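Local structure of ESX-5 secretion-associated protein EspG5 (6VJ5) at residues F17-A22 against N48-M53. The protein acts as a specific chaperone for cognate PE/PPE proteins of the ESX-5 system, preventing aggregation of PE/PPE dimers, and is required for secretion of LipY and PE31/PPE18. Numbering follows the deposited sequence.
Sequences FWMLQA and NEHPGM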
ATOM      1  N   PHE C  17     -14.172   9.565   0.936  1.00 57.32           N
ATOM      2  CA  PHE C  17     -13.175  10.539   0.510  1.00 60.42           C
ATOM      3  C   PHE C  17     -12.066   9.880  -0.296  1.00 70.28           C
ATOM      4  O   PHE C  17     -11.502  10.498  -1.207  1.00 68.13           O
ATOM      5  CB  PHE C  17     -12.576  11.259   1.712  1.00 52.69           C
ATOM      6  CG  PHE C  17     -11.778  12.470   1.341  1.00 49.43           C
ATOM      7  CD1 PHE C  17     -10.463  12.352   0.923  1.00 59.31           C
ATOM      8  CD2 PHE C  17     -12.350  13.727   1.391  1.00 61.38           C
ATOM      9  CE1 PHE C  17      -9.730  13.466   0.574  1.00 63.16           C
ATOM     10  CE2 PHE C  17     -11.621  14.847   1.041  1.00 56.74           C
ATOM     11  CZ  PHE C  17     -10.310  14.715   0.632  1.00 58.06           C
ATOM     12  N   TRP C  18     -11.727   8.633   0.035  1.00 68.45           N
ATOM     13  CA  TRP C  18     -10.695   7.925  -0.711  1.00 74.56           C
ATOM     14  C   TRP C  18     -11.173   7.544  -2.108  1.00 72.09           C
ATOM     15  O   TRP C  18     -10.378   7.557  -3.052  1.00 68.18           O
ATOM     16  CB  TRP C  18     -10.259   6.692   0.076  1.00 69.65           C
ATOM     17  CG  TRP C  18      -9.440   5.712  -0.687  1.00 70.86           C
ATOM     18  CD1 TRP C  18      -8.093   5.756  -0.902  1.00 75.04           C
ATOM     19  CD2 TRP C  18      -9.910   4.523  -1.322  1.00 67.31           C
ATOM     20  NE1 TRP C  18      -7.695   4.665  -1.637  1.00 55.60           N
ATOM     21  CE2 TRP C  18      -8.794   3.894  -1.910  1.00 69.86           C
ATOM     22  CE3 TRP C  18     -11.168   3.930  -1.458  1.00 62.74           C
ATOM     23  CZ2 TRP C  18      -8.900   2.703  -2.618  1.00 71.69           C
ATOM     24  CZ3 TRP C  18     -11.270   2.751  -2.155  1.00 74.08           C
ATOM     25  CH2 TRP C  18     -10.142   2.146  -2.726  1.00 74.38           C
ATOM     26  N   MET C  19     -12.456   7.220  -2.265  1.00 61.75           N
ATOM     27  CA  MET C  19     -12.962   6.891  -3.592  1.00 71.59           C
ATOM     28  C   MET C  19     -12.935   8.107  -4.508  1.00 62.79           C
ATOM     29  O   MET C  19     -12.534   8.001  -5.672  1.00 59.50           O
ATOM     30  CB  MET C  19     -14.370   6.320  -3.473  1.00 64.26           C
ATOM     31  CG  MET C  19     -14.455   5.233  -2.413  1.00 79.24           C
ATOM     32  SD  MET C  19     -15.734   4.004  -2.700  1.00 87.85           S
ATOM     33  CE  MET C  19     -17.180   5.055  -2.765  1.00 90.37           C
ATOM     34  N   LEU C  20     -13.344   9.272  -4.004  1.00 55.15           N
ATOM     35  CA  LEU C  20     -13.243  10.484  -4.809  1.00 66.35           C
ATOM     36  C   LEU C  20     -11.811  10.706  -5.267  1.00 66.24           C
ATOM     37  O   LEU C  20     -11.565  11.055  -6.428  1.00 68.27           O
ATOM     38  CB  LEU C  20     -13.743  11.685  -4.012  1.00 62.66           C
ATOM     39  CG  LEU C  20     -15.150  11.505  -3.439  1.00 66.38           C
ATOM     40  CD1 LEU C  20     -15.503  12.645  -2.507  1.00 69.05           C
ATOM     41  CD2 LEU C  20     -16.169  11.396  -4.564  1.00 68.44           C
ATOM     42  N   GLN C  21     -10.847  10.496  -4.370  1.00 70.01           N
ATOM     43  CA  GLN C  21      -9.449  10.563  -4.771  1.00 76.75           C
ATOM     44  C   GLN C  21      -9.161   9.599  -5.911  1.00 65.84           C
ATOM     45  O   GLN C  21      -8.432   9.935  -6.850  1.00 60.71           O
ATOM     46  CB  GLN C  21      -8.545  10.247  -3.584  1.00 72.93           C
ATOM     47  CG  GLN C  21      -8.540  11.301  -2.510  1.00 75.00           C
ATOM     48  CD  GLN C  21      -7.710  10.888  -1.322  1.00 81.30           C
ATOM     49  OE1 GLN C  21      -8.061   9.952  -0.605  1.00 89.04           O
ATOM     50  NE2 GLN C  21      -6.593  11.574  -1.112  1.00 88.79           N
ATOM     51  N   ALA C  22      -9.725   8.391  -5.842  1.00 65.42           N
ATOM     52  CA  ALA C  22      -9.513   7.407  -6.895  1.00 68.22           C
ATOM     53  C   ALA C  22     -10.184   7.845  -8.191  1.00 71.35           C
ATOM     54  O   ALA C  22      -9.558   7.844  -9.257  1.00 69.64           O
ATOM     55  CB  ALA C  22     -10.038   6.041  -6.448  1.00 61.73           C
ATOM     56  N   ASN C  48     -16.594   0.412  -7.477  1.00 79.36           N
ATOM     57  CA  ASN C  48     -18.045   0.377  -7.643  1.00 74.01           C
ATOM     58  C   ASN C  48     -18.720  -0.606  -6.692  1.00 75.53           C
ATOM     59  O   ASN C  48     -19.943  -0.543  -6.511  1.00 72.52           O
ATOM     60  CB  ASN C  48     -18.406   0.003  -9.085  1.00 73.36           C
ATOM     61  CG  ASN C  48     -18.610   1.214  -9.974  1.00 84.68           C
ATOM     62  OD1 ASN C  48     -19.063   2.262  -9.518  1.00 86.18           O
ATOM     63  ND2 ASN C  48     -18.287   1.070 -11.255  1.00 85.43           N
ATOM     64  N   GLU C  49     -17.958  -1.528  -6.100  1.00 78.26           N
ATOM     65  CA  GLU C  49     -18.506  -2.486  -5.151  1.00 81.96           C
ATOM     66  C   GLU C  49     -18.639  -1.912  -3.745  1.00 81.67           C
ATOM     67  O   GLU C  49     -19.444  -2.419  -2.959  1.00 83.40           O
ATOM     68  CB  GLU C  49     -17.629  -3.744  -5.125  1.00 77.91           C
ATOM     69  CG  GLU C  49     -17.909  -4.717  -6.269  1.00 76.99           C
ATOM     70  CD  GLU C  49     -16.717  -5.592  -6.631  1.00 80.15           C
ATOM     71  OE1 GLU C  49     -15.711  -5.598  -5.888  1.00 76.46           O
ATOM     72  OE2 GLU C  49     -16.790  -6.272  -7.678  1.00 87.33           O
ATOM     73  N   HIS C  50     -17.881  -0.873  -3.412  1.00 78.03           N
ATOM     74  CA  HIS C  50     -17.972  -0.296  -2.080  1.00 76.00           C
ATOM     75  C   HIS C  50     -19.383   0.243  -1.849  1.00 84.47           C
ATOM     76  O   HIS C  50     -19.982   0.827  -2.762  1.00 79.60           O
ATOM     77  CB  HIS C  50     -16.944   0.824  -1.913  1.00 83.71           C
ATOM     78  CG  HIS C  50     -16.508   1.035  -0.496  1.00 92.60           C
ATOM     79  ND1 HIS C  50     -17.277   1.706   0.429  1.00 91.28           N
ATOM     80  CD2 HIS C  50     -15.379   0.660   0.152  1.00 84.21           C
ATOM     81  CE1 HIS C  50     -16.644   1.733   1.588  1.00 86.21           C
ATOM     82  NE2 HIS C  50     -15.490   1.109   1.446  1.00 88.75           N
ATOM     83  N   PRO C  51     -19.950   0.053  -0.654  1.00 95.86           N
ATOM     84  CA  PRO C  51     -21.280   0.632  -0.388  1.00 93.44           C
ATOM     85  C   PRO C  51     -21.283   2.144  -0.464  1.00 92.74           C
ATOM     86  O   PRO C  51     -22.290   2.740  -0.869  1.00100.58           O
ATOM     87  CB  PRO C  51     -21.611   0.141   1.030  1.00 87.34           C
ATOM     88  CG  PRO C  51     -20.679  -1.009   1.285  1.00 90.04           C
ATOM     89  CD  PRO C  51     -19.429  -0.695   0.504  1.00 89.50           C
ATOM     90  N   GLY C  52     -20.175   2.783  -0.086  1.00 88.75           N
ATOM     91  CA  GLY C  52     -20.099   4.229  -0.102  1.00 91.33           C
ATOM     92  C   GLY C  52     -20.275   4.843  -1.473  1.00 92.95           C
ATOM     93  O   GLY C  52     -20.547   6.043  -1.572  1.00 98.57           O
ATOM     94  N   MET C  53     -20.123   4.053  -2.538  1.00 89.06           N
ATOM     95  CA  MET C  53     -20.262   4.608  -3.881  1.00 88.50           C
ATOM     96  C   MET C  53     -21.720   4.935  -4.183  1.00 87.27           C
ATOM     97  O   MET C  53     -22.035   6.032  -4.659  1.00 85.70           O
ATOM     98  CB  MET C  53     -19.693   3.641  -4.921  1.00 84.30           C
ATOM     99  CG  MET C  53     -19.425   4.289  -6.277  1.00 82.49           C
ATOM    100  SD  MET C  53     -18.291   5.696  -6.201  1.00 89.47           S
ATOM    101  CE  MET C  53     -16.702   4.893  -6.398  1.00 79.17           C
TER
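Met19 lays its thioether end against the first turn of helix 51-58, the methyl mainly on Gly52 and Met53 and the sulfur on His50. The methyl, CE, lies against the backbone, 3.1 Å from Met53 N and 3.4 Å from Gly52 C, a tight contact whose shortness should be read with caution. Gly52, which has no side chain, lines this approach. The same methyl also packs on the side chain of Met53, with Met19 CE 3.6 Å from Met53 CB and 3.7 Å from Met53 SD. Met53 curls round it because its chain bends at both chi2 (58°) and chi3 (89°), which brings its CE to 4.0 Å from Met19 CB.

The sulfur meets His50 obliquely: Met19 SD sits 3.5 Å from His50 CB and 4.3 Å from the ring centroid, 37° off the ring normal, a sulfur-aromatic contact. The ring is restrained by a capping hydrogen bond: His50, at the N-cap position of helix 51-58, accepts from Gly52 N at ND1 over 3.1 Å, almost in the ring plane. Met53 N donates a hydrogen bond to His50 O.

Farther out, Met56 of the same helix touches Met19, and Leu23 of helix 14-23 touches Met53. Two methionines packed against each other beside a histidine N-cap thus join helix 14-23 to the start of helix 51-58, as apolar helix-to-helix packing within the EspG fold.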